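Local coordinates for protein BIFUNCTIONAL PROTEIN Proline utilization A (PutA) (Corynebacterium freiburgense, PDB 5UX5) that catalyses both oxidations of proline catabolism, using FAD to oxidise proline and NAD to oxidise the resulting glutamate semialdehyde to glutamate, at residues V193-L197 against A747-L751; I534-L538 against V629-A633; V541-A546 against E622-C626; V897-A901 against K1057-V1061. All blocks are in the same frame, centred on the assembly; numbering follows the deposited sequence.

Interaction 1. Residues V193-L197 against A747-L751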
loop_
_atom_site.group_PDB
_atom_site.type_symbol
_atom_site.label_atom_id
_atom_site.label_comp_id
_atom_site.label_asym_id
_atom_site.label_seq_id
_atom_site.Cartn_x
_atom_site.Cartn_y
_atom_site.Cartn_z
ATOM N N VAL A 193 -16.469 0.593 15.943
ATOM C CA VAL A 193 -16.323 0.183 17.336
ATOM C C VAL A 193 -14.863 -0.113 17.677
ATOM O O VAL A 193 -14.428 0.124 18.811
ATOM C CB VAL A 193 -17.248 -1.010 17.621
ATOM C CG1 VAL A 193 -16.987 -1.591 18.980
ATOM C CG2 VAL A 193 -18.693 -0.570 17.522
ATOM N N VAL A 194 -14.101 -0.616 16.716
ATOM C CA VAL A 194 -12.667 -0.834 16.845
ATOM C C VAL A 194 -11.977 -0.080 15.702
ATOM O O VAL A 194 -12.208 -0.376 14.524
ATOM C CB VAL A 194 -12.318 -2.331 16.801
ATOM C CG1 VAL A 194 -10.811 -2.528 16.752
ATOM C CG2 VAL A 194 -12.890 -3.032 17.996
ATOM N N ALA A 195 -11.150 0.901 16.037
ATOM C CA ALA A 195 -10.419 1.542 14.962
ATOM C C ALA A 195 -9.228 0.684 14.578
ATOM O O ALA A 195 -8.737 -0.112 15.380
ATOM C CB ALA A 195 -9.947 2.930 15.357
ATOM N N GLN A 196 -8.760 0.873 13.332
ATOM C CA GLN A 196 -7.598 0.160 12.788
ATOM C C GLN A 196 -7.751 -1.355 12.893
ATOM O O GLN A 196 -6.821 -2.067 13.271
ATOM C CB GLN A 196 -6.311 0.616 13.481
ATOM C CG GLN A 196 -5.927 2.080 13.225
ATOM C CD GLN A 196 -4.760 2.579 14.083
ATOM O OE1 GLN A 196 -4.033 1.803 14.697
ATOM N NE2 GLN A 196 -4.573 3.891 14.105
ATOM N N LEU A 197 -8.947 -1.854 12.575
ATOM C CA LEU A 197 -9.222 -3.287 12.601
ATOM C C LEU A 197 -8.146 -4.087 11.867
ATOM O O LEU A 197 -8.016 -3.993 10.642
ATOM C CB LEU A 197 -10.607 -3.558 12.017
ATOM C CG LEU A 197 -11.430 -4.714 12.584
ATOM C CD1 LEU A 197 -11.327 -4.800 14.103
ATOM C CD2 LEU A 197 -12.888 -4.557 12.137
ATOM N N ALA A 747 -4.877 8.274 16.164
ATOM C CA ALA A 747 -4.421 7.091 15.441
ATOM C C ALA A 747 -3.111 6.544 16.013
ATOM O O ALA A 747 -2.894 5.329 16.037
ATOM C CB ALA A 747 -4.276 7.431 13.962
ATOM N N THR A 748 -2.201 7.424 16.434
ATOM C CA THR A 748 -0.907 6.958 16.927
ATOM C C THR A 748 -1.037 6.271 18.286
ATOM O O THR A 748 -0.454 5.203 18.516
ATOM C CB THR A 748 0.064 8.133 16.985
ATOM O OG1 THR A 748 0.168 8.686 15.679
ATOM C CG2 THR A 748 1.439 7.679 17.407
ATOM N N ARG A 749 -1.793 6.872 19.208
ATOM C CA ARG A 749 -2.044 6.210 20.483
ATOM C C ARG A 749 -2.729 4.851 20.299
ATOM O O ARG A 749 -2.665 4.016 21.203
ATOM C CB ARG A 749 -2.873 7.114 21.392
ATOM C CG ARG A 749 -2.229 8.456 21.719
ATOM C CD ARG A 749 -2.843 9.079 23.007
ATOM N NE ARG A 749 -2.232 10.353 23.422
ATOM C CZ ARG A 749 -1.022 10.492 23.988
ATOM N NH1 ARG A 749 -0.226 9.442 24.216
ATOM N NH2 ARG A 749 -0.591 11.703 24.329
ATOM N N THR A 750 -3.392 4.608 19.155
ATOM C CA THR A 750 -4.118 3.355 18.944
ATOM C C THR A 750 -3.248 2.196 18.421
ATOM O O THR A 750 -3.647 1.037 18.558
ATOM C CB THR A 750 -5.315 3.608 18.006
ATOM O OG1 THR A 750 -6.194 4.557 18.614
ATOM C CG2 THR A 750 -6.124 2.356 17.741
ATOM N N LEU A 751 -2.073 2.451 17.861
ATOM C CA LEU A 751 -1.224 1.353 17.402
ATOM C C LEU A 751 -0.909 0.362 18.518
ATOM O O LEU A 751 -0.527 0.752 19.625
ATOM C CB LEU A 751 0.076 1.902 16.829
ATOM C CG LEU A 751 -0.041 2.614 15.499
ATOM C CD1 LEU A 751 1.210 3.429 15.275
ATOM C CD2 LEU A 751 -0.243 1.579 14.392
#
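Q196 meets A747 through a single strong polar link: NE2 donates to the backbone oxygen A747 O at 2.9 Å, with an N-H...O angle of 159°. The acceptor lies close to the amide plane of Q196, while the donor arrives well to the flank of the carbonyl, the C=O...N angle being 112°. A glutamine suits this place because its amide can donate to a backbone oxygen without bringing a charge into a largely buried seam. The other half of the amide is packed rather than bonded across the contact: OE1 of Q196 lies 3.7 Å from CG2 of T750 and 3.8 Å from CD2 of L751. T750 lies at the C-terminal end of helix 740-750, and L751 is the first residue beyond it.

The contact joins two catalytic modules. V193-L197 is a loop of the proline dehydrogenase (TIM-barrel family) region, following helix 190-193, whereas the helix belongs to the aldehyde dehydrogenase region.

Q196 spans the gap because CG stands anti to its own carbonyl carbon (chi1 -66°) and the chain is extended beyond it. A positive phi at Q196 turns the loop there, and A195 O behind it lies 4.3 Å from CG2 of T750. Farther out, T750 OG1 bonds to D164 N and to D746 O, which fixes its rotation and helps present CG2 to the glutamine. Y714 of helix 706-718 packs on both Q196 and A747.

Interaction 2. Residues I534-L538 against V629-A633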
loop_
_atom_site.group_PDB
_atom_site.type_symbol
_atom_site.label_atom_id
_atom_site.label_comp_id
_atom_site.label_asym_id
_atom_site.label_seq_id
_atom_site.Cartn_x
_atom_site.Cartn_y
_atom_site.Cartn_z
ATOM N N ILE A 534 7.810 -21.171 -0.756
ATOM C CA ILE A 534 8.223 -21.031 0.630
ATOM C C ILE A 534 7.815 -19.671 1.212
ATOM O O ILE A 534 8.396 -19.230 2.207
ATOM C CB ILE A 534 9.726 -21.294 0.810
ATOM C CG1 ILE A 534 10.552 -20.365 -0.071
ATOM C CG2 ILE A 534 10.070 -22.727 0.565
ATOM C CD1 ILE A 534 12.007 -20.476 0.223
ATOM N N ARG A 535 6.795 -19.016 0.632
ATOM C CA ARG A 535 6.336 -17.752 1.200
ATOM C C ARG A 535 6.045 -17.903 2.685
ATOM O O ARG A 535 6.378 -17.022 3.485
ATOM C CB ARG A 535 5.080 -17.233 0.479
ATOM C CG ARG A 535 4.520 -15.989 1.177
ATOM C CD ARG A 535 3.294 -15.368 0.520
ATOM N NE ARG A 535 3.522 -14.982 -0.870
ATOM C CZ ARG A 535 3.778 -13.742 -1.272
ATOM N NH1 ARG A 535 3.858 -12.757 -0.387
ATOM N NH2 ARG A 535 3.967 -13.492 -2.564
ATOM N N GLN A 536 5.472 -19.042 3.086
ATOM C CA GLN A 536 5.144 -19.185 4.493
ATOM C C GLN A 536 6.359 -19.494 5.342
ATOM O O GLN A 536 6.435 -19.036 6.487
ATOM C CB GLN A 536 4.054 -20.235 4.676
ATOM C CG GLN A 536 2.698 -19.587 4.632
ATOM C CD GLN A 536 1.713 -20.340 3.794
ATOM O OE1 GLN A 536 1.252 -21.440 4.153
ATOM N NE2 GLN A 536 1.380 -19.753 2.643
ATOM N N ASP A 537 7.319 -20.244 4.810
ATOM C CA ASP A 537 8.591 -20.377 5.508
ATOM C C ASP A 537 9.280 -19.015 5.645
ATOM O O ASP A 537 9.864 -18.708 6.693
ATOM C CB ASP A 537 9.490 -21.379 4.784
ATOM C CG ASP A 537 8.933 -22.778 4.801
ATOM O OD1 ASP A 537 9.019 -23.421 5.865
ATOM O OD2 ASP A 537 8.420 -23.242 3.754
ATOM N N LEU A 538 9.247 -18.186 4.588
ATOM C CA LEU A 538 9.884 -16.883 4.709
ATOM C C LEU A 538 9.174 -16.053 5.763
ATOM O O LEU A 538 9.824 -15.410 6.585
ATOM C CB LEU A 538 9.931 -16.143 3.361
ATOM C CG LEU A 538 10.812 -16.760 2.258
ATOM C CD1 LEU A 538 10.657 -16.021 0.942
ATOM C CD2 LEU A 538 12.250 -16.831 2.653
ATOM N N VAL A 629 17.059 -19.234 4.948
ATOM C CA VAL A 629 15.768 -19.735 4.477
ATOM C C VAL A 629 15.554 -19.334 3.025
ATOM O O VAL A 629 15.113 -20.146 2.205
ATOM C CB VAL A 629 14.622 -19.266 5.399
ATOM C CG1 VAL A 629 13.256 -19.690 4.858
ATOM C CG2 VAL A 629 14.818 -19.795 6.795
ATOM N N ALA A 630 15.867 -18.076 2.685
ATOM C CA ALA A 630 15.770 -17.631 1.290
ATOM C C ALA A 630 16.689 -18.440 0.380
ATOM O O ALA A 630 16.301 -18.808 -0.737
ATOM C CB ALA A 630 16.112 -16.148 1.175
ATOM N N LEU A 631 17.892 -18.775 0.854
ATOM C CA LEU A 631 18.829 -19.481 -0.012
ATOM C C LEU A 631 18.272 -20.823 -0.476
ATOM O O LEU A 631 18.595 -21.268 -1.588
ATOM C CB LEU A 631 20.171 -19.694 0.691
ATOM C CG LEU A 631 21.269 -20.050 -0.323
ATOM C CD1 LEU A 631 21.512 -18.831 -1.186
ATOM C CD2 LEU A 631 22.555 -20.549 0.327
ATOM N N THR A 632 17.425 -21.474 0.340
ATOM C CA THR A 632 16.931 -22.794 -0.050
ATOM C C THR A 632 16.065 -22.714 -1.306
ATOM O O THR A 632 16.013 -23.682 -2.071
ATOM C CB THR A 632 16.159 -23.484 1.103
ATOM O OG1 THR A 632 14.944 -22.787 1.409
ATOM C CG2 THR A 632 16.977 -23.546 2.346
ATOM N N ALA A 633 15.413 -21.565 -1.558
ATOM C CA ALA A 633 14.644 -21.407 -2.790
ATOM C C ALA A 633 15.561 -21.319 -4.009
ATOM O O ALA A 633 15.315 -21.972 -5.027
ATOM C CB ALA A 633 13.765 -20.167 -2.705
#
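I534 carries CG1 in the crowded position between its backbone N and carbonyl carbon (chi1 57°), and an extended chi2 of 172° then drives CD1 across to the neighbouring helix. There CD1 packs on CB of A633 at 3.4 Å and also lies over the backbone oxygen V629 O. A long, branched isoleucine and a small alanine complement each other here: the methyl of A633 is short enough for the tip of I534 to reach close to the helix backbone.

L538, one turn on, sends its CD2 methyl to CG1 of V629 at 3.7 Å, the two side chains running alongside one another, head to tail. The same CD2 borders A630, 4.2 Å from its CB. V629 CG1 further touches CB of D537 at 4.1 Å, near the outer margin of the contact.

Two helices are thereby packed in the NAD-binding, Rossmann-type part of the aldehyde dehydrogenase region. Helix 624-636 is the crossover of a beta-alpha-beta unit between the parallel strands 614-618 and 644-646. Its partner, helix 535-544, starts right after I534, which is also the residue where helix 517-533 gives way. The backbone bond from L538 N to I534 O, 2.7 Å long, closes the first turn.

T632 turns its hydroxyl back along its own helix, OG1 donating to V629 O at 2.8 Å. Behind the seam, L531 of helix 517-533 touches both L538 and A633.

Interaction 3. Residues V541-A546 against E622-C626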
loop_
_atom_site.group_PDB
_atom_site.type_symbol
_atom_site.label_atom_id
_atom_site.label_comp_id
_atom_site.label_asym_id
_atom_site.label_seq_id
_atom_site.Cartn_x
_atom_site.Cartn_y
_atom_site.Cartn_z
ATOM N N VAL A 541 10.315 -17.050 9.309
ATOM C CA VAL A 541 11.609 -16.562 9.798
ATOM C C VAL A 541 11.626 -15.037 9.900
ATOM O O VAL A 541 12.291 -14.478 10.783
ATOM C CB VAL A 541 12.787 -17.065 8.949
ATOM C CG1 VAL A 541 12.831 -16.363 7.583
ATOM C CG2 VAL A 541 14.098 -16.899 9.733
ATOM N N MET A 542 10.900 -14.342 9.022
ATOM C CA MET A 542 10.894 -12.888 9.074
ATOM C C MET A 542 10.159 -12.362 10.286
ATOM O O MET A 542 10.542 -11.317 10.816
ATOM C CB MET A 542 10.270 -12.317 7.811
ATOM C CG MET A 542 11.096 -12.606 6.611
ATOM S SD MET A 542 10.239 -12.384 5.050
ATOM C CE MET A 542 10.406 -10.629 4.791
ATOM N N THR A 543 9.107 -13.057 10.745
ATOM C CA THR A 543 8.336 -12.570 11.892
ATOM C C THR A 543 9.009 -12.888 13.224
ATOM O O THR A 543 8.719 -12.217 14.218
ATOM C CB THR A 543 6.895 -13.118 11.872
ATOM O OG1 THR A 543 6.896 -14.541 11.726
ATOM C CG2 THR A 543 6.095 -12.527 10.709
ATOM N N HIS A 544 9.943 -13.844 13.255
ATOM C CA HIS A 544 10.692 -14.151 14.471
ATOM C C HIS A 544 12.076 -13.495 14.451
ATOM O O HIS A 544 12.347 -12.593 15.253
ATOM C CB HIS A 544 10.783 -15.665 14.648
ATOM C CG HIS A 544 9.449 -16.294 14.889
ATOM N ND1 HIS A 544 8.685 -16.828 13.872
ATOM C CD2 HIS A 544 8.714 -16.422 16.019
ATOM C CE1 HIS A 544 7.545 -17.270 14.369
ATOM N NE2 HIS A 544 7.539 -17.036 15.669
ATOM N N GLU A 545 12.960 -13.910 13.533
ATOM C CA GLU A 545 14.327 -13.395 13.554
ATOM C C GLU A 545 14.358 -11.905 13.258
ATOM O O GLU A 545 15.045 -11.144 13.949
ATOM C CB GLU A 545 15.208 -14.153 12.573
ATOM C CG GLU A 545 16.687 -13.857 12.781
ATOM C CD GLU A 545 17.565 -14.397 11.691
ATOM O OE1 GLU A 545 18.651 -14.934 12.000
ATOM O OE2 GLU A 545 17.154 -14.304 10.520
ATOM N N ALA A 546 13.630 -11.464 12.233
ATOM C CA ALA A 546 13.616 -10.044 11.896
ATOM C C ALA A 546 12.609 -9.240 12.712
ATOM O O ALA A 546 12.751 -8.019 12.803
ATOM C CB ALA A 546 13.329 -9.858 10.401
ATOM N N GLU A 622 22.194 -9.507 12.011
ATOM C CA GLU A 622 20.952 -9.705 12.753
ATOM C C GLU A 622 20.004 -10.681 12.063
ATOM O O GLU A 622 19.077 -11.175 12.710
ATOM C CB GLU A 622 20.208 -8.374 12.943
ATOM C CG GLU A 622 20.866 -7.319 13.841
ATOM C CD GLU A 622 21.993 -6.548 13.144
ATOM O OE1 GLU A 622 22.219 -6.771 11.944
ATOM O OE2 GLU A 622 22.627 -5.690 13.790
ATOM N N VAL A 623 20.177 -10.951 10.765
ATOM C CA VAL A 623 19.141 -11.695 10.050
ATOM C C VAL A 623 19.735 -12.840 9.245
ATOM O O VAL A 623 19.300 -13.121 8.126
ATOM C CB VAL A 623 18.296 -10.767 9.157
ATOM C CG1 VAL A 623 17.344 -9.950 10.010
ATOM C CG2 VAL A 623 19.162 -9.851 8.377
ATOM N N ARG A 624 20.670 -13.570 9.847
ATOM C CA ARG A 624 21.372 -14.615 9.115
ATOM C C ARG A 624 20.460 -15.788 8.808
ATOM O O ARG A 624 20.681 -16.495 7.822
ATOM C CB ARG A 624 22.591 -15.080 9.903
ATOM C CG ARG A 624 23.697 -14.075 9.953
ATOM C CD ARG A 624 24.881 -14.635 10.673
ATOM N NE ARG A 624 26.043 -13.752 10.550
ATOM C CZ ARG A 624 26.738 -13.252 11.575
ATOM N NH1 ARG A 624 26.410 -13.555 12.835
ATOM N NH2 ARG A 624 27.780 -12.461 11.338
ATOM N N ARG A 625 19.470 -16.056 9.657
ATOM C CA ARG A 625 18.577 -17.159 9.319
ATOM C C ARG A 625 17.656 -16.794 8.160
ATOM O O ARG A 625 17.256 -17.680 7.398
ATOM C CB ARG A 625 17.775 -17.643 10.542
ATOM C CG ARG A 625 18.619 -18.408 11.554
ATOM C CD ARG A 625 17.841 -18.975 12.734
ATOM N NE ARG A 625 16.736 -18.160 13.241
ATOM C CZ ARG A 625 16.749 -17.513 14.404
ATOM N NH1 ARG A 625 17.821 -17.595 15.193
ATOM N NH2 ARG A 625 15.683 -16.806 14.784
ATOM N N CYS A 626 17.312 -15.510 8.014
ATOM C CA CYS A 626 16.524 -15.060 6.867
ATOM C C CYS A 626 17.228 -15.375 5.544
ATOM O O CYS A 626 16.631 -15.965 4.633
ATOM C CB CYS A 626 16.231 -13.565 6.990
ATOM S SG CYS A 626 14.993 -13.150 8.263
#
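E545 brings its carboxylate to the N-terminal turn of helix 624-636, where V623 holds the N-cap position and the first-turn N-H groups have no preceding helical carbonyl to accept them. OE1 of E545 takes R625 N at 2.7 Å on its syn side, at an angle of 161°, while OE2 takes C626 N at 2.8 Å, also syn but more bent (139°). The two bonds, one to each oxygen, meet the carboxylate at its edge and fix its rotation, and the helix dipole would probably favour its negative charge. With CG anti to the backbone N (chi1 -168°) and the chain extended, the glutamate has just the length to cross.

This helix follows strand 614-618 in the Rossmann-type NAD-binding fold, and the side chain of E622, beside the turn, comes about 4 Å from the bound NAD.

The R625 side chain bends over E545, whose CG lies 3.7 Å above the guanidinium plane, toward its rim. OE1 to NE of R625 is a long salt bridge of 4.0 Å, a matter of charge alone, since the oxygen is well out of that plane; NE has a weak bond to P489 O. C626 supplies the compact apolar part: SG lies 3.9 Å from CG1 of V541, with M542 CG and A546 CB slightly farther away.

Interaction 4. Residues V897-A901 against K1057-V1061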
loop_
_atom_site.group_PDB
_atom_site.type_symbol
_atom_site.label_atom_id
_atom_site.label_comp_id
_atom_site.label_asym_id
_atom_site.label_seq_id
_atom_site.Cartn_x
_atom_site.Cartn_y
_atom_site.Cartn_z
ATOM N N VAL A 897 26.449 5.869 -9.570
ATOM C CA VAL A 897 25.713 6.435 -10.697
ATOM C C VAL A 897 24.211 6.436 -10.429
ATOM O O VAL A 897 23.484 7.303 -10.927
ATOM C CB VAL A 897 26.048 5.685 -11.993
ATOM C CG1 VAL A 897 25.348 6.372 -13.136
ATOM C CG2 VAL A 897 27.567 5.665 -12.202
ATOM N N GLY A 898 23.713 5.456 -9.689
ATOM C CA GLY A 898 22.400 5.610 -9.102
ATOM C C GLY A 898 21.159 5.194 -9.871
ATOM O O GLY A 898 20.137 5.861 -9.749
ATOM N N ALA A 899 21.186 4.128 -10.658
ATOM C CA ALA A 899 19.911 3.663 -11.210
ATOM C C ALA A 899 19.071 3.109 -10.086
ATOM O O ALA A 899 19.598 2.637 -9.078
ATOM C CB ALA A 899 20.081 2.581 -12.273
ATOM N N LYS A 900 17.758 3.176 -10.264
ATOM C CA LYS A 900 16.827 2.688 -9.250
ATOM C C LYS A 900 16.690 1.181 -9.302
ATOM O O LYS A 900 16.479 0.606 -10.366
ATOM C CB LYS A 900 15.449 3.322 -9.406
ATOM C CG LYS A 900 15.454 4.746 -9.008
ATOM C CD LYS A 900 14.128 5.415 -9.147
ATOM C CE LYS A 900 14.183 6.662 -8.300
ATOM N NZ LYS A 900 12.849 7.202 -8.155
ATOM N N ALA A 901 16.782 0.550 -8.145
ATOM C CA ALA A 901 16.386 -0.843 -8.035
ATOM C C ALA A 901 14.917 -0.953 -8.402
ATOM O O ALA A 901 14.107 -0.066 -8.089
ATOM C CB ALA A 901 16.617 -1.355 -6.613
ATOM N N LYS A 1057 19.000 12.241 -13.411
ATOM C CA LYS A 1057 18.612 11.600 -12.165
ATOM C C LYS A 1057 17.260 10.920 -12.370
ATOM O O LYS A 1057 16.266 11.584 -12.688
ATOM C CB LYS A 1057 18.521 12.640 -11.045
ATOM C CG LYS A 1057 19.799 13.367 -10.688
ATOM C CD LYS A 1057 19.513 14.353 -9.561
ATOM C CE LYS A 1057 18.474 15.358 -10.018
ATOM N NZ LYS A 1057 18.408 16.614 -9.212
ATOM N N GLU A 1058 17.211 9.614 -12.154
ATOM C CA GLU A 1058 15.952 8.904 -12.327
ATOM C C GLU A 1058 14.983 9.299 -11.218
ATOM O O GLU A 1058 15.402 9.625 -10.097
ATOM C CB GLU A 1058 16.195 7.392 -12.304
ATOM C CG GLU A 1058 17.142 6.920 -13.388
ATOM C CD GLU A 1058 17.444 5.433 -13.332
ATOM O OE1 GLU A 1058 18.259 4.957 -14.173
ATOM O OE2 GLU A 1058 16.898 4.750 -12.437
ATOM N N GLN A 1059 13.679 9.285 -11.536
ATOM C CA GLN A 1059 12.649 9.628 -10.554
ATOM C C GLN A 1059 11.323 8.929 -10.830
ATOM O O GLN A 1059 10.836 8.927 -11.964
ATOM C CB GLN A 1059 12.401 11.142 -10.512
ATOM C CG GLN A 1059 11.296 11.579 -9.565
ATOM C CD GLN A 1059 11.040 13.061 -9.608
ATOM O OE1 GLN A 1059 10.628 13.593 -10.638
ATOM N NE2 GLN A 1059 11.243 13.738 -8.478
ATOM N N ALA A 1060 10.703 8.410 -9.767
ATOM C CA ALA A 1060 9.368 7.821 -9.823
ATOM C C ALA A 1060 8.364 8.751 -9.159
ATOM O O ALA A 1060 8.584 9.180 -8.025
ATOM C CB ALA A 1060 9.340 6.469 -9.124
ATOM N N VAL A 1061 7.274 9.077 -9.864
ATOM C CA VAL A 1061 6.212 9.930 -9.323
ATOM C C VAL A 1061 4.922 9.123 -9.315
ATOM O O VAL A 1061 4.359 8.822 -10.378
ATOM C CB VAL A 1061 6.025 11.223 -10.117
ATOM C CG1 VAL A 1061 5.095 12.157 -9.364
ATOM C CG2 VAL A 1061 7.364 11.891 -10.394
#
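K900 NZ, lying beside A1060 on strand 1056-1064, is gripped by G869 O and N870 OD1, with a weak third bond to P886 O. That strand pairs parallel with strand 870-873 of the aldehyde dehydrogenase region and antiparallel with strand 965-980, so V897-A901, a loop ahead of strand 911-915, is joined here to the C-terminal part of the chain. The lysine suits its place because an extended, flexible chain can run past the strand backbone and bring its ammonium to oxygens at the far end. On the way, CE passes 3.7 Å from E1058 O, an oxygen that accepts from W890 NE1, and NZ comes 3.7 Å from CB of A1060, where a small residue is fitting.

E1058 answers from the other side, its side chain running back beside K900 toward the loop. Its OE2 accepts the backbone K900 N at 2.8 Å and 163°, the donor coming from above the carboxylate plane, 36° out of it. With chi1 at -59°, CG sits beside the backbone N, and the straight chain beyond it carries the carboxylate to the loop. Although both side chains are charged, NZ of K900 and OE2 of E1058 stay 6.4 Å apart; the attraction is at most long-range. OE1 of E1058 bonds to N905 ND2 and also rests 3.5 Å from CB of A899.

In the fold
Interactions 2 and 3 clasp the same two helices, 535-544 and 624-636, with centres 11 Å apart and V629 CG2 touching V541 CB at 4.0 Å. Both are partly buried. Interaction 2 rests mainly on apolar side chains, whereas interaction 3 reaches the helix start and becomes polar, a carboxylate meeting backbone amides. Interactions 1 and 4 are buried, lie on opposite sides of the chain's centre about 36 Å apart (between centres), and each joins separate regions: the two catalytic modules in one, the aldehyde dehydrogenase part and the C-terminal strand in the other. Each has one hydrogen bond between its segments, from a neutral amide in interaction 1 and to a carboxylate in interaction 4.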